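Local coordinates for protein 6-phosphogluconolactonase (Leishmania braziliensis, PDB 3CSS) that probably hydrolyses 6-phosphogluconolactone to 6-phosphogluconate in the oxidative stage of the pentose phosphate pathway, at residues I209-G221 with F245-D258. Numbering follows the deposited sequence.
Unlike the reference sequence in segment 209-221: Y211 (reference His).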
loop_
_atom_site.group_PDB
_atom_site.type_symbol
_atom_site.label_atom_id
_atom_site.label_comp_id
_atom_site.label_asym_id
_atom_site.label_seq_id
_atom_site.Cartn_x
_atom_site.Cartn_y
_atom_site.Cartn_z
ATOM N N ILE A 209 4.903 6.480 3.142
ATOM C CA ILE A 209 4.044 5.796 4.115
ATOM C C ILE A 209 4.081 6.474 5.489
ATOM O O ILE A 209 3.043 6.636 6.145
ATOM C CB ILE A 209 4.404 4.283 4.176
ATOM C CG1 ILE A 209 4.103 3.651 2.822
ATOM C CG2 ILE A 209 3.605 3.584 5.248
ATOM C CD1 ILE A 209 4.700 2.273 2.615
ATOM N N GLN A 210 5.268 6.929 5.886
ATOM C CA GLN A 210 5.482 7.569 7.180
ATOM C C GLN A 210 4.948 9.017 7.268
ATOM O O GLN A 210 4.874 9.574 8.364
ATOM C CB GLN A 210 6.964 7.510 7.542
ATOM C CG GLN A 210 7.436 6.100 7.848
ATOM C CD GLN A 210 8.929 6.005 8.018
ATOM O OE1 GLN A 210 9.666 6.811 7.445
ATOM N NE2 GLN A 210 9.395 5.017 8.780
ATOM N N TYR A 211 4.632 9.621 6.123
ATOM C CA TYR A 211 3.995 10.928 6.080
ATOM C C TYR A 211 2.474 10.862 5.810
ATOM O O TYR A 211 1.793 11.902 5.821
ATOM C CB TYR A 211 4.668 11.800 5.040
ATOM C CG TYR A 211 5.937 12.450 5.521
ATOM C CD1 TYR A 211 7.169 12.109 4.998
ATOM C CD2 TYR A 211 5.890 13.433 6.496
ATOM C CE1 TYR A 211 8.326 12.733 5.434
ATOM C CE2 TYR A 211 7.046 14.066 6.948
ATOM C CZ TYR A 211 8.267 13.711 6.409
ATOM O OH TYR A 211 9.428 14.340 6.854
ATOM N N ALA A 212 1.941 9.670 5.573
ATOM C CA ALA A 212 0.516 9.509 5.322
ATOM C C ALA A 212 -0.276 9.839 6.587
ATOM O O ALA A 212 0.203 9.648 7.711
ATOM C CB ALA A 212 0.191 8.074 4.820
ATOM N N LYS A 213 -1.494 10.349 6.399
ATOM C CA LYS A 213 -2.373 10.659 7.529
ATOM C C LYS A 213 -2.867 9.444 8.305
ATOM O O LYS A 213 -2.919 9.464 9.538
ATOM C CB LYS A 213 -3.562 11.511 7.051
ATOM C CG LYS A 213 -3.152 12.811 6.385
ATOM C CD LYS A 213 -2.296 13.683 7.281
ATOM C CE LYS A 213 -2.152 15.087 6.713
ATOM N NZ LYS A 213 -1.326 15.956 7.597
ATOM N N HIS A 214 -3.207 8.388 7.573
ATOM C CA HIS A 214 -3.719 7.136 8.140
ATOM C C HIS A 214 -3.122 5.950 7.359
ATOM O O HIS A 214 -3.088 5.951 6.109
ATOM C CB HIS A 214 -5.243 7.088 8.062
ATOM C CG HIS A 214 -5.920 8.317 8.586
ATOM N ND1 HIS A 214 -6.066 8.560 9.937
ATOM C CD2 HIS A 214 -6.487 9.368 7.946
ATOM C CE1 HIS A 214 -6.674 9.726 10.107
ATOM N NE2 HIS A 214 -6.959 10.228 8.915
ATOM N N VAL A 215 -2.667 4.950 8.092
ATOM C CA VAL A 215 -2.156 3.718 7.491
ATOM C C VAL A 215 -3.006 2.582 8.052
ATOM O O VAL A 215 -3.212 2.497 9.251
ATOM C CB VAL A 215 -0.662 3.500 7.830
ATOM C CG1 VAL A 215 -0.172 2.179 7.288
ATOM C CG2 VAL A 215 0.194 4.668 7.301
ATOM N N VAL A 216 -3.516 1.734 7.168
ATOM C CA VAL A 216 -4.393 0.626 7.570
ATOM C C VAL A 216 -3.831 -0.670 6.967
ATOM O O VAL A 216 -3.790 -0.845 5.750
ATOM C CB VAL A 216 -5.848 0.833 7.099
ATOM C CG1 VAL A 216 -6.751 -0.385 7.520
ATOM C CG2 VAL A 216 -6.393 2.183 7.610
ATOM N N VAL A 217 -3.398 -1.566 7.844
ATOM C CA VAL A 217 -2.853 -2.855 7.436
ATOM C C VAL A 217 -3.935 -3.904 7.611
ATOM O O VAL A 217 -4.576 -3.977 8.673
ATOM C CB VAL A 217 -1.642 -3.264 8.332
ATOM C CG1 VAL A 217 -1.033 -4.598 7.838
ATOM C CG2 VAL A 217 -0.570 -2.129 8.441
ATOM N N LEU A 218 -4.135 -4.723 6.583
ATOM C CA LEU A 218 -4.996 -5.909 6.650
ATOM C C LEU A 218 -4.116 -7.132 6.508
ATOM O O LEU A 218 -3.443 -7.280 5.472
ATOM C CB LEU A 218 -6.005 -5.907 5.495
ATOM C CG LEU A 218 -7.149 -4.870 5.486
ATOM C CD1 LEU A 218 -6.670 -3.548 5.077
ATOM C CD2 LEU A 218 -8.234 -5.331 4.508
ATOM N N ALA A 219 -4.123 -8.023 7.507
ATOM C CA ALA A 219 -3.268 -9.232 7.487
ATOM C C ALA A 219 -3.949 -10.402 8.169
ATOM O O ALA A 219 -4.509 -10.277 9.255
ATOM C CB ALA A 219 -1.889 -8.950 8.163
ATOM N N ALA A 220 -3.892 -11.550 7.512
ATOM C CA ALA A 220 -4.505 -12.770 8.008
ATOM C C ALA A 220 -3.537 -13.940 7.826
ATOM O O ALA A 220 -2.851 -14.033 6.804
ATOM C CB ALA A 220 -5.805 -13.023 7.271
ATOM N N GLY A 221 -3.504 -14.816 8.827
ATOM C CA GLY A 221 -2.716 -16.048 8.811
ATOM C C GLY A 221 -1.703 -16.156 9.938
ATOM O O GLY A 221 -1.023 -15.195 10.297
ATOM N N PHE A 245 9.396 -0.478 10.237
ATOM C CA PHE A 245 9.439 0.968 9.939
ATOM C C PHE A 245 8.098 1.673 10.189
ATOM O O PHE A 245 8.046 2.907 10.359
ATOM C CB PHE A 245 9.945 1.252 8.511
ATOM C CG PHE A 245 8.928 1.020 7.428
ATOM C CD1 PHE A 245 7.996 2.004 7.098
ATOM C CD2 PHE A 245 8.912 -0.185 6.706
ATOM C CE1 PHE A 245 7.047 1.773 6.100
ATOM C CE2 PHE A 245 7.986 -0.399 5.685
ATOM C CZ PHE A 245 7.053 0.578 5.395
ATOM N N LEU A 246 7.006 0.910 10.191
ATOM C CA LEU A 246 5.674 1.482 10.497
ATOM C C LEU A 246 5.584 2.165 11.874
ATOM O O LEU A 246 4.780 3.075 12.084
ATOM C CB LEU A 246 4.607 0.393 10.369
ATOM C CG LEU A 246 4.333 -0.107 8.960
ATOM C CD1 LEU A 246 3.372 -1.304 9.008
ATOM C CD2 LEU A 246 3.805 1.025 8.021
ATOM N N ARG A 247 6.453 1.768 12.797
ATOM C CA ARG A 247 6.506 2.376 14.124
ATOM C C ARG A 247 6.811 3.871 14.057
ATOM O O ARG A 247 6.501 4.613 15.002
ATOM C CB ARG A 247 7.561 1.691 14.993
ATOM C CG ARG A 247 7.234 0.257 15.384
ATOM C CD ARG A 247 8.194 -0.297 16.427
ATOM N NE ARG A 247 8.014 0.392 17.705
ATOM C CZ ARG A 247 7.082 0.068 18.593
ATOM N NH1 ARG A 247 6.245 -0.940 18.381
ATOM N NH2 ARG A 247 6.979 0.762 19.715
ATOM N N ASP A 248 7.453 4.300 12.969
ATOM C CA ASP A 248 7.860 5.689 12.770
ATOM C C ASP A 248 6.910 6.500 11.886
ATOM O O ASP A 248 7.246 7.615 11.462
ATOM C CB ASP A 248 9.275 5.745 12.202
ATOM C CG ASP A 248 10.317 5.259 13.176
ATOM O OD1 ASP A 248 10.179 5.533 14.382
ATOM O OD2 ASP A 248 11.268 4.588 12.714
ATOM N N CYS A 249 5.723 5.951 11.634
ATOM C CA CYS A 249 4.680 6.675 10.934
ATOM C C CYS A 249 4.257 7.878 11.737
ATOM O O CYS A 249 4.089 7.824 12.948
ATOM C CB CYS A 249 3.456 5.816 10.692
ATOM S SG CYS A 249 3.690 4.575 9.371
ATOM N N ARG A 250 4.123 8.983 11.043
ATOM C CA ARG A 250 3.612 10.225 11.672
ATOM C C ARG A 250 2.091 10.251 11.744
ATOM O O ARG A 250 1.518 11.024 12.532
ATOM C CB ARG A 250 4.103 11.439 10.899
ATOM C CG ARG A 250 5.603 11.524 10.889
ATOM C CD ARG A 250 6.078 12.627 10.000
ATOM N NE ARG A 250 7.534 12.655 9.929
ATOM C CZ ARG A 250 8.279 11.828 9.197
ATOM N NH1 ARG A 250 7.725 10.878 8.458
ATOM N NH2 ARG A 250 9.603 11.960 9.196
ATOM N N GLY A 251 1.444 9.448 10.899
ATOM C CA GLY A 251 -0.003 9.315 10.892
ATOM C C GLY A 251 -0.482 8.250 11.847
ATOM O O GLY A 251 0.309 7.675 12.603
ATOM N N SER A 252 -1.781 7.993 11.823
ATOM C CA SER A 252 -2.346 6.924 12.623
ATOM C C SER A 252 -2.012 5.606 11.947
ATOM O O SER A 252 -1.834 5.547 10.716
ATOM C CB SER A 252 -3.858 7.056 12.732
ATOM O OG SER A 252 -4.520 6.718 11.523
ATOM N N VAL A 253 -1.911 4.550 12.740
ATOM C CA VAL A 253 -1.709 3.208 12.194
ATOM C C VAL A 253 -2.764 2.292 12.827
ATOM O O VAL A 253 -2.981 2.302 14.061
ATOM C CB VAL A 253 -0.285 2.664 12.446
ATOM C CG1 VAL A 253 -0.140 1.201 12.031
ATOM C CG2 VAL A 253 0.786 3.542 11.757
ATOM N N THR A 254 -3.435 1.544 11.958
ATOM C CA THR A 254 -4.405 0.529 12.361
ATOM C C THR A 254 -4.027 -0.823 11.764
ATOM O O THR A 254 -3.773 -0.901 10.570
ATOM C CB THR A 254 -5.780 0.919 11.892
ATOM O OG1 THR A 254 -6.118 2.206 12.448
ATOM C CG2 THR A 254 -6.833 -0.143 12.255
ATOM N N LEU A 255 -3.983 -1.850 12.607
ATOM C CA LEU A 255 -3.749 -3.244 12.185
ATOM C C LEU A 255 -5.074 -4.014 12.307
ATOM O O LEU A 255 -5.602 -4.152 13.397
ATOM C CB LEU A 255 -2.701 -3.924 13.047
ATOM C CG LEU A 255 -1.351 -3.237 13.212
ATOM C CD1 LEU A 255 -0.357 -4.206 13.939
ATOM C CD2 LEU A 255 -0.782 -2.770 11.899
ATOM N N LEU A 256 -5.602 -4.463 11.167
ATOM C CA LEU A 256 -6.781 -5.320 11.093
ATOM C C LEU A 256 -6.313 -6.740 10.816
ATOM O O LEU A 256 -5.781 -7.013 9.744
ATOM C CB LEU A 256 -7.718 -4.828 9.961
ATOM C CG LEU A 256 -8.183 -3.366 10.083
ATOM C CD1 LEU A 256 -9.023 -2.937 8.856
ATOM C CD2 LEU A 256 -8.928 -3.099 11.385
ATOM N N LEU A 257 -6.483 -7.612 11.809
ATOM C CA LEU A 257 -5.828 -8.904 11.836
ATOM C C LEU A 257 -6.862 -9.987 12.047
ATOM O O LEU A 257 -7.891 -9.734 12.660
ATOM C CB LEU A 257 -4.839 -8.953 12.996
ATOM C CG LEU A 257 -3.753 -7.881 13.060
ATOM C CD1 LEU A 257 -2.907 -8.130 14.303
ATOM C CD2 LEU A 257 -2.898 -7.865 11.773
ATOM N N ASP A 258 -6.564 -11.205 11.593
ATOM C CA ASP A 258 -7.411 -12.340 11.913
ATOM C C ASP A 258 -6.785 -13.029 13.140
ATOM O O ASP A 258 -5.728 -12.590 13.620
ATOM C CB ASP A 258 -7.585 -13.251 10.687
ATOM C CG ASP A 258 -6.472 -14.251 10.512
ATOM O OD1 ASP A 258 -6.765 -15.301 9.890
ATOM O OD2 ASP A 258 -5.332 -14.023 10.977
HETATM O O HOH W 1 2.078 7.870 8.480
HETATM O O HOH W 2 11.807 4.146 10.195
HETATM O O HOH W 3 9.939 9.517 7.003
HETATM O O HOH W 4 -5.194 4.243 10.728
#
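Strands 214-219 and 252-257 run parallel as neighbours in the central sheet, their axes 4.7 Å apart, and pair H214 with S252 through A219 with L257. Backbone bonds alternate along the pair, from S252 N to K213 O through to D258 N to A219 O. Helix 225-232 connects the strands in a beta-alpha-beta unit, while strands 158-162 and 7-10 flank them in the sheet. On one face, V217 CG2 lies 3.5 Å from L255 CD2, the two side chains running alongside each other. On the other, V216 CG1 meets L256 CD1 at 3.7 Å, under helix 14-30. Also on this face, S252 OG and H214 ND1 share a 2.9 Å hydrogen bond in the imidazole plane, and a water links this hydroxyl to T254 OG1 and V215 O.

Ahead of the strands, Q210 O accepts R250 N and NH1 from opposite faces of its carbonyl plane. R250 is extended from CG to NE and turns at its last torsion (chi4 78°). Its guanidinium lies flat over Y211, R250 CZ 3.7 Å from the centroid of the Y211 ring. Q210 NE2 donates to F245 O (3.0 Å), which lies in the Q210 amide plane, and I209 CG2 packs against L246 CD2. At the far end, D258 OD2 receives G221 N from above the carboxylate plane and also A261 N.

Apolar contacts thus line both strand faces and continue to I209, F245 and L246, interrupted by the H214-S252-water-T254 patch beside V216 and L256. Polar bonds close each end; stack and NH1 bond would hold the R250 guanidinium flat on the ring and limit its rotation.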